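Long-range contact in CELL WALL surface anchor family protein (Streptococcus pneumoniae, PDB 2WW8), which serves as the pilus adhesin RrgA, a cell-surface protein that probably helps the bacterium recognise and attach to host cells: residues V163-P177 with K191-Y204. Sequence-based numbering, arbitrary orientation.
Sequences VDGSEKNGQHKALNP and KRIYQVNNLDDNQY
Lys-173 NZ is gripped from several directions. It donates to the backbone carbonyl Leu-199 O at 3.0 Å, coming in well above the carbonyl plane, while Asn-202 N, closing the type I turn 199-202, reaches the same oxygen from the opposite face. Asn-202 OD1 adds a weak bond to NZ, and a water accepts weakly from NZ and may donate to Asp-200 O. The ammonium also forms a salt bridge with Asp-720, whose carboxylate accepts from Asn-202 ND2 as well, so one acid steadies both partners. A bend at chi3 (76°) turns the ammonium toward the 199-202 turn. The shaft meanwhile crosses Leu-199, and Lys-173 CD lies 3.8 Å from Leu-199 CD1.

Leu-199 sets its two methyls against the backbone of 165-167: CD1 meets Ser-166 CA at 3.7 Å, and CD2 sits 3.4 Å from Glu-167 O and also touches Gly-165 O. Val-196 packs both methyls against the same Gly-165 carbonyl, with CG1 3.6 Å from its oxygen. Further out, Lys-168 NZ and Asp-200 OD1 form a long salt bridge, the two side chains crossing at about a right angle.

The other end belongs to the hairpin of strands 171-184 and 187-196, splayed here to 136° between segment axes, in an all-beta part of the adhesin where Lys-191 NZ is joined covalently to Asn-695 CG, an intramolecular isopeptide crosslink. The Asn-176 amide bridges the strands by pairing with the backbone of Ile-193: OD1 accepts from Ile-193 N at 2.7 Å and ND2 donates to Ile-193 O at 2.9 Å. Both bonds are nearly straight and lie in the carbonyl planes, which fixes the amide's rotation. Between the two polar ends, Ala-174 CB rests on Ile-193 CD1 and, 3.8 Å away, on Tyr-204 CE2, with Ile-718 touching all three side chains.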
loop_
_atom_site.group_PDB
_atom_site.type_symbol
_atom_site.label_atom_id
_atom_site.label_comp_id
_atom_site.label_asym_id
_atom_site.label_seq_id
_atom_site.Cartn_x
_atom_site.Cartn_y
_atom_site.Cartn_z
ATOM N N VAL A 163 -8.621 -8.480 8.294
ATOM C CA VAL A 163 -7.280 -8.688 7.756
ATOM C C VAL A 163 -7.240 -10.116 7.198
ATOM O O VAL A 163 -7.654 -11.068 7.881
ATOM C CB VAL A 163 -6.226 -8.527 8.858
ATOM C CG1 VAL A 163 -4.856 -9.011 8.350
ATOM C CG2 VAL A 163 -6.143 -7.065 9.393
ATOM N N ASP A 164 -6.814 -10.262 5.946
ATOM C CA ASP A 164 -6.721 -11.604 5.330
ATOM C C ASP A 164 -5.573 -12.388 5.968
ATOM O O ASP A 164 -4.511 -11.805 6.209
ATOM C CB ASP A 164 -6.440 -11.520 3.831
ATOM C CG ASP A 164 -7.571 -10.878 3.055
ATOM O OD1 ASP A 164 -8.730 -11.304 3.243
ATOM O OD2 ASP A 164 -7.316 -9.960 2.237
ATOM N N GLY A 165 -5.793 -13.675 6.219
ATOM C CA GLY A 165 -4.885 -14.531 6.971
ATOM C C GLY A 165 -5.230 -14.617 8.452
ATOM O O GLY A 165 -4.595 -15.380 9.187
ATOM N N SER A 166 -6.200 -13.817 8.909
ATOM C CA SER A 166 -6.659 -13.866 10.306
ATOM C C SER A 166 -7.992 -14.615 10.532
ATOM O O SER A 166 -8.502 -14.641 11.658
ATOM C CB SER A 166 -6.656 -12.467 10.935
ATOM O OG SER A 166 -7.698 -11.731 10.345
ATOM N N GLU A 167 -8.540 -15.212 9.466
ATOM C CA GLU A 167 -9.791 -15.970 9.509
ATOM C C GLU A 167 -9.597 -17.218 10.357
ATOM O O GLU A 167 -8.620 -17.948 10.172
ATOM C CB GLU A 167 -10.306 -16.385 8.129
ATOM C CG GLU A 167 -11.748 -16.967 8.140
ATOM C CD GLU A 167 -11.887 -18.389 7.551
ATOM O OE1 GLU A 167 -11.090 -18.747 6.651
ATOM O OE2 GLU A 167 -12.777 -19.182 7.966
ATOM N N LYS A 168 -10.521 -17.430 11.290
ATOM C CA LYS A 168 -10.583 -18.649 12.108
ATOM C C LYS A 168 -12.028 -19.127 12.218
ATOM O O LYS A 168 -12.819 -18.633 13.029
ATOM C CB LYS A 168 -9.963 -18.426 13.496
ATOM C CG LYS A 168 -9.891 -19.637 14.417
ATOM C CD LYS A 168 -8.627 -20.461 14.193
ATOM C CE LYS A 168 -8.778 -21.731 15.033
ATOM N NZ LYS A 168 -7.852 -22.832 14.642
ATOM N N ASN A 169 -12.368 -20.089 11.366
ATOM C CA ASN A 169 -13.681 -20.711 11.409
ATOM C C ASN A 169 -14.826 -19.746 11.118
ATOM O O ASN A 169 -15.816 -19.710 11.851
ATOM C CB ASN A 169 -13.868 -21.428 12.748
ATOM C CG ASN A 169 -13.176 -22.785 12.775
ATOM O OD1 ASN A 169 -13.420 -23.625 11.908
ATOM N ND2 ASN A 169 -12.322 -23.006 13.771
ATOM N N GLY A 170 -14.680 -18.977 10.041
ATOM C CA GLY A 170 -15.718 -18.052 9.599
ATOM C C GLY A 170 -15.640 -16.672 10.218
ATOM O O GLY A 170 -16.344 -15.773 9.774
ATOM N N GLN A 171 -14.786 -16.475 11.220
ATOM C CA GLN A 171 -14.630 -15.142 11.812
ATOM C C GLN A 171 -13.184 -14.668 11.781
ATOM O O GLN A 171 -12.274 -15.459 11.534
ATOM C CB GLN A 171 -15.164 -15.128 13.248
ATOM C CG GLN A 171 -16.662 -15.476 13.367
ATOM C CD GLN A 171 -17.544 -14.425 12.692
ATOM O OE1 GLN A 171 -18.017 -14.634 11.572
ATOM N NE2 GLN A 171 -17.754 -13.291 13.357
ATOM N N HIS A 172 -12.951 -13.381 12.041
ATOM C CA HIS A 172 -11.610 -12.830 11.893
ATOM C C HIS A 172 -11.054 -12.354 13.228
ATOM O O HIS A 172 -11.773 -11.828 14.093
ATOM C CB HIS A 172 -11.614 -11.702 10.859
ATOM C CG HIS A 172 -11.675 -12.177 9.444
ATOM N ND1 HIS A 172 -12.813 -12.720 8.880
ATOM C CD2 HIS A 172 -10.734 -12.190 8.467
ATOM C CE1 HIS A 172 -12.574 -13.052 7.622
ATOM N NE2 HIS A 172 -11.321 -12.732 7.344
ATOM N N LYS A 173 -9.743 -12.509 13.351
ATOM C CA LYS A 173 -8.997 -12.154 14.559
ATOM C C LYS A 173 -8.314 -10.773 14.525
ATOM O O LYS A 173 -7.873 -10.250 15.560
ATOM C CB LYS A 173 -8.033 -13.294 14.904
ATOM C CG LYS A 173 -8.752 -14.429 15.591
ATOM C CD LYS A 173 -7.906 -15.677 15.750
ATOM C CE LYS A 173 -6.897 -15.487 16.867
ATOM N NZ LYS A 173 -6.317 -16.788 17.327
ATOM N N ALA A 174 -8.287 -10.155 13.351
ATOM C CA ALA A 174 -7.551 -8.902 13.194
ATOM C C ALA A 174 -8.189 -7.997 12.155
ATOM O O ALA A 174 -8.780 -8.502 11.181
ATOM C CB ALA A 174 -6.111 -9.182 12.806
ATOM N N LEU A 175 -8.021 -6.691 12.393
ATOM C CA LEU A 175 -8.586 -5.575 11.603
ATOM C C LEU A 175 -7.517 -4.525 11.286
ATOM O O LEU A 175 -6.715 -4.139 12.163
ATOM C CB LEU A 175 -9.761 -4.853 12.304
ATOM C CG LEU A 175 -10.890 -5.758 12.858
ATOM C CD1 LEU A 175 -11.826 -5.001 13.784
ATOM C CD2 LEU A 175 -11.691 -6.461 11.760
ATOM N N ASN A 176 -7.548 -4.062 10.039
ATOM C CA ASN A 176 -6.705 -2.982 9.592
ATOM C C ASN A 176 -7.593 -1.778 9.280
ATOM O O ASN A 176 -8.758 -1.934 8.887
ATOM C CB ASN A 176 -5.946 -3.368 8.323
ATOM C CG ASN A 176 -4.552 -3.918 8.618
ATOM O OD1 ASN A 176 -3.960 -3.673 9.686
ATOM N ND2 ASN A 176 -4.011 -4.674 7.659
ATOM N N PRO A 177 -7.014 -0.587 9.427
ATOM C CA PRO A 177 -7.639 0.605 8.886
ATOM C C PRO A 177 -7.691 0.460 7.382
ATOM O O PRO A 177 -6.797 -0.166 6.775
ATOM C CB PRO A 177 -6.638 1.726 9.180
ATOM C CG PRO A 177 -5.389 1.051 9.657
ATOM C CD PRO A 177 -5.759 -0.310 10.167
ATOM N N LYS A 191 0.046 2.832 8.617
ATOM C CA LYS A 191 0.214 1.837 9.665
ATOM C C LYS A 191 -0.718 0.670 9.401
ATOM O O LYS A 191 -1.919 0.857 9.101
ATOM C CB LYS A 191 -0.121 2.429 11.023
ATOM C CG LYS A 191 0.232 1.399 12.136
ATOM C CD LYS A 191 0.321 2.074 13.499
ATOM C CE LYS A 191 0.456 0.970 14.528
ATOM N NZ LYS A 191 0.195 1.564 15.856
ATOM N N ARG A 192 -0.205 -0.557 9.460
ATOM C CA ARG A 192 -1.074 -1.726 9.240
ATOM C C ARG A 192 -0.449 -2.981 9.842
ATOM O O ARG A 192 0.740 -3.019 10.121
ATOM C CB ARG A 192 -1.327 -1.941 7.729
ATOM C CG ARG A 192 -0.061 -2.298 6.933
ATOM C CD ARG A 192 -0.416 -2.898 5.597
ATOM N NE ARG A 192 0.831 -3.121 4.842
ATOM C CZ ARG A 192 0.965 -3.952 3.817
ATOM N NH1 ARG A 192 -0.109 -4.604 3.395
ATOM N NH2 ARG A 192 2.142 -4.128 3.200
ATOM N N ILE A 193 -1.255 -4.013 10.016
ATOM C CA ILE A 193 -0.725 -5.361 10.191
ATOM C C ILE A 193 -0.414 -5.754 8.740
ATOM O O ILE A 193 -1.300 -5.675 7.878
ATOM C CB ILE A 193 -1.781 -6.299 10.865
ATOM C CG1 ILE A 193 -2.025 -5.910 12.335
ATOM C CG2 ILE A 193 -1.313 -7.778 10.814
ATOM C CD1 ILE A 193 -3.382 -6.366 12.841
ATOM N N TYR A 194 0.838 -6.119 8.436
ATOM C CA TYR A 194 1.158 -6.539 7.057
ATOM C C TYR A 194 1.352 -8.051 6.897
ATOM O O TYR A 194 1.479 -8.583 5.783
ATOM C CB TYR A 194 2.391 -5.822 6.510
ATOM C CG TYR A 194 3.700 -6.319 7.108
ATOM C CD1 TYR A 194 4.082 -5.981 8.396
ATOM C CD2 TYR A 194 4.541 -7.130 6.353
ATOM C CE1 TYR A 194 5.281 -6.427 8.925
ATOM C CE2 TYR A 194 5.721 -7.607 6.839
ATOM C CZ TYR A 194 6.087 -7.241 8.115
ATOM O OH TYR A 194 7.280 -7.709 8.576
ATOM N N GLN A 195 1.406 -8.743 8.020
ATOM C CA GLN A 195 1.419 -10.194 8.006
ATOM C C GLN A 195 0.999 -10.769 9.345
ATOM O O GLN A 195 1.190 -10.152 10.393
ATOM C CB GLN A 195 2.782 -10.768 7.581
ATOM C CG GLN A 195 3.954 -10.454 8.516
ATOM C CD GLN A 195 5.282 -11.063 8.008
ATOM O OE1 GLN A 195 5.408 -11.423 6.841
ATOM N NE2 GLN A 195 6.254 -11.189 8.892
ATOM N N VAL A 196 0.442 -11.974 9.257
ATOM C CA VAL A 196 0.097 -12.803 10.393
ATOM C C VAL A 196 1.287 -13.774 10.531
ATOM O O VAL A 196 1.531 -14.583 9.621
ATOM C CB VAL A 196 -1.263 -13.502 10.066
ATOM C CG1 VAL A 196 -1.785 -14.424 11.176
ATOM C CG2 VAL A 196 -2.282 -12.414 9.687
ATOM N N ASN A 197 2.019 -13.676 11.646
ATOM C CA ASN A 197 3.150 -14.572 11.896
ATOM C C ASN A 197 2.739 -15.912 12.451
ATOM O O ASN A 197 3.288 -16.932 12.061
ATOM C CB ASN A 197 4.181 -13.966 12.839
ATOM C CG ASN A 197 4.737 -12.659 12.291
ATOM O OD1 ASN A 197 4.727 -12.445 11.083
ATOM N ND2 ASN A 197 5.158 -11.768 13.168
ATOM N N ASN A 198 1.799 -15.901 13.382
ATOM C CA ASN A 198 1.301 -17.170 13.909
ATOM C C ASN A 198 -0.109 -16.889 14.454
ATOM O O ASN A 198 -0.288 -16.239 15.491
ATOM C CB ASN A 198 2.299 -17.710 14.951
ATOM C CG ASN A 198 1.948 -19.098 15.430
ATOM O OD1 ASN A 198 0.773 -19.464 15.515
ATOM N ND2 ASN A 198 2.959 -19.890 15.759
ATOM N N LEU A 199 -1.113 -17.369 13.727
ATOM C CA LEU A 199 -2.489 -17.008 14.041
ATOM C C LEU A 199 -2.956 -17.525 15.407
ATOM O O LEU A 199 -3.515 -16.733 16.186
ATOM C CB LEU A 199 -3.499 -17.319 12.919
ATOM C CG LEU A 199 -4.928 -16.790 13.117
ATOM C CD1 LEU A 199 -5.018 -15.255 13.296
ATOM C CD2 LEU A 199 -5.790 -17.296 11.964
ATOM N N ASP A 200 -2.705 -18.809 15.662
ATOM C CA ASP A 200 -3.076 -19.495 16.898
ATOM C C ASP A 200 -2.409 -18.897 18.111
ATOM O O ASP A 200 -2.950 -18.947 19.213
ATOM C CB ASP A 200 -2.779 -21.004 16.851
ATOM C CG ASP A 200 -3.637 -21.735 15.818
ATOM O OD1 ASP A 200 -4.535 -21.138 15.162
ATOM O OD2 ASP A 200 -3.414 -22.955 15.653
ATOM N N ASP A 201 -1.235 -18.330 17.916
ATOM C CA ASP A 201 -0.544 -17.675 19.010
ATOM C C ASP A 201 -0.640 -16.129 19.029
ATOM O O ASP A 201 0.036 -15.440 19.807
ATOM C CB ASP A 201 0.890 -18.183 18.962
ATOM C CG ASP A 201 1.663 -17.828 20.207
ATOM O OD1 ASP A 201 1.132 -18.098 21.304
ATOM O OD2 ASP A 201 2.785 -17.275 20.069
ATOM N N ASN A 202 -1.492 -15.574 18.174
ATOM C CA ASN A 202 -1.731 -14.127 18.144
ATOM C C ASN A 202 -0.530 -13.215 17.904
ATOM O O ASN A 202 -0.388 -12.191 18.592
ATOM C CB ASN A 202 -2.409 -13.707 19.443
ATOM C CG ASN A 202 -3.673 -14.512 19.702
ATOM O OD1 ASN A 202 -4.534 -14.624 18.819
ATOM N ND2 ASN A 202 -3.780 -15.095 20.897
ATOM N N GLN A 203 0.284 -13.578 16.916
ATOM C CA GLN A 203 1.565 -12.944 16.606
ATOM C C GLN A 203 1.419 -12.329 15.233
ATOM O O GLN A 203 1.006 -13.016 14.283
ATOM C CB GLN A 203 2.672 -13.992 16.540
ATOM C CG GLN A 203 3.168 -14.410 17.906
ATOM C CD GLN A 203 4.359 -15.336 17.848
ATOM O OE1 GLN A 203 5.222 -15.183 16.987
ATOM N NE2 GLN A 203 4.409 -16.317 18.741
ATOM N N TYR A 204 1.738 -11.037 15.154
ATOM C CA TYR A 204 1.575 -10.284 13.900
ATOM C C TYR A 204 2.758 -9.389 13.652
ATOM O O TYR A 204 3.418 -8.882 14.591
ATOM C CB TYR A 204 0.347 -9.374 14.026
ATOM C CG TYR A 204 -0.950 -10.128 14.314
ATOM C CD1 TYR A 204 -1.293 -10.507 15.608
ATOM C CD2 TYR A 204 -1.790 -10.497 13.275
ATOM C CE1 TYR A 204 -2.490 -11.205 15.864
ATOM C CE2 TYR A 204 -2.975 -11.165 13.513
ATOM C CZ TYR A 204 -3.318 -11.530 14.797
ATOM O OH TYR A 204 -4.522 -12.222 14.985
HETATM O O HOH W 1 -6.051 -18.831 19.399
#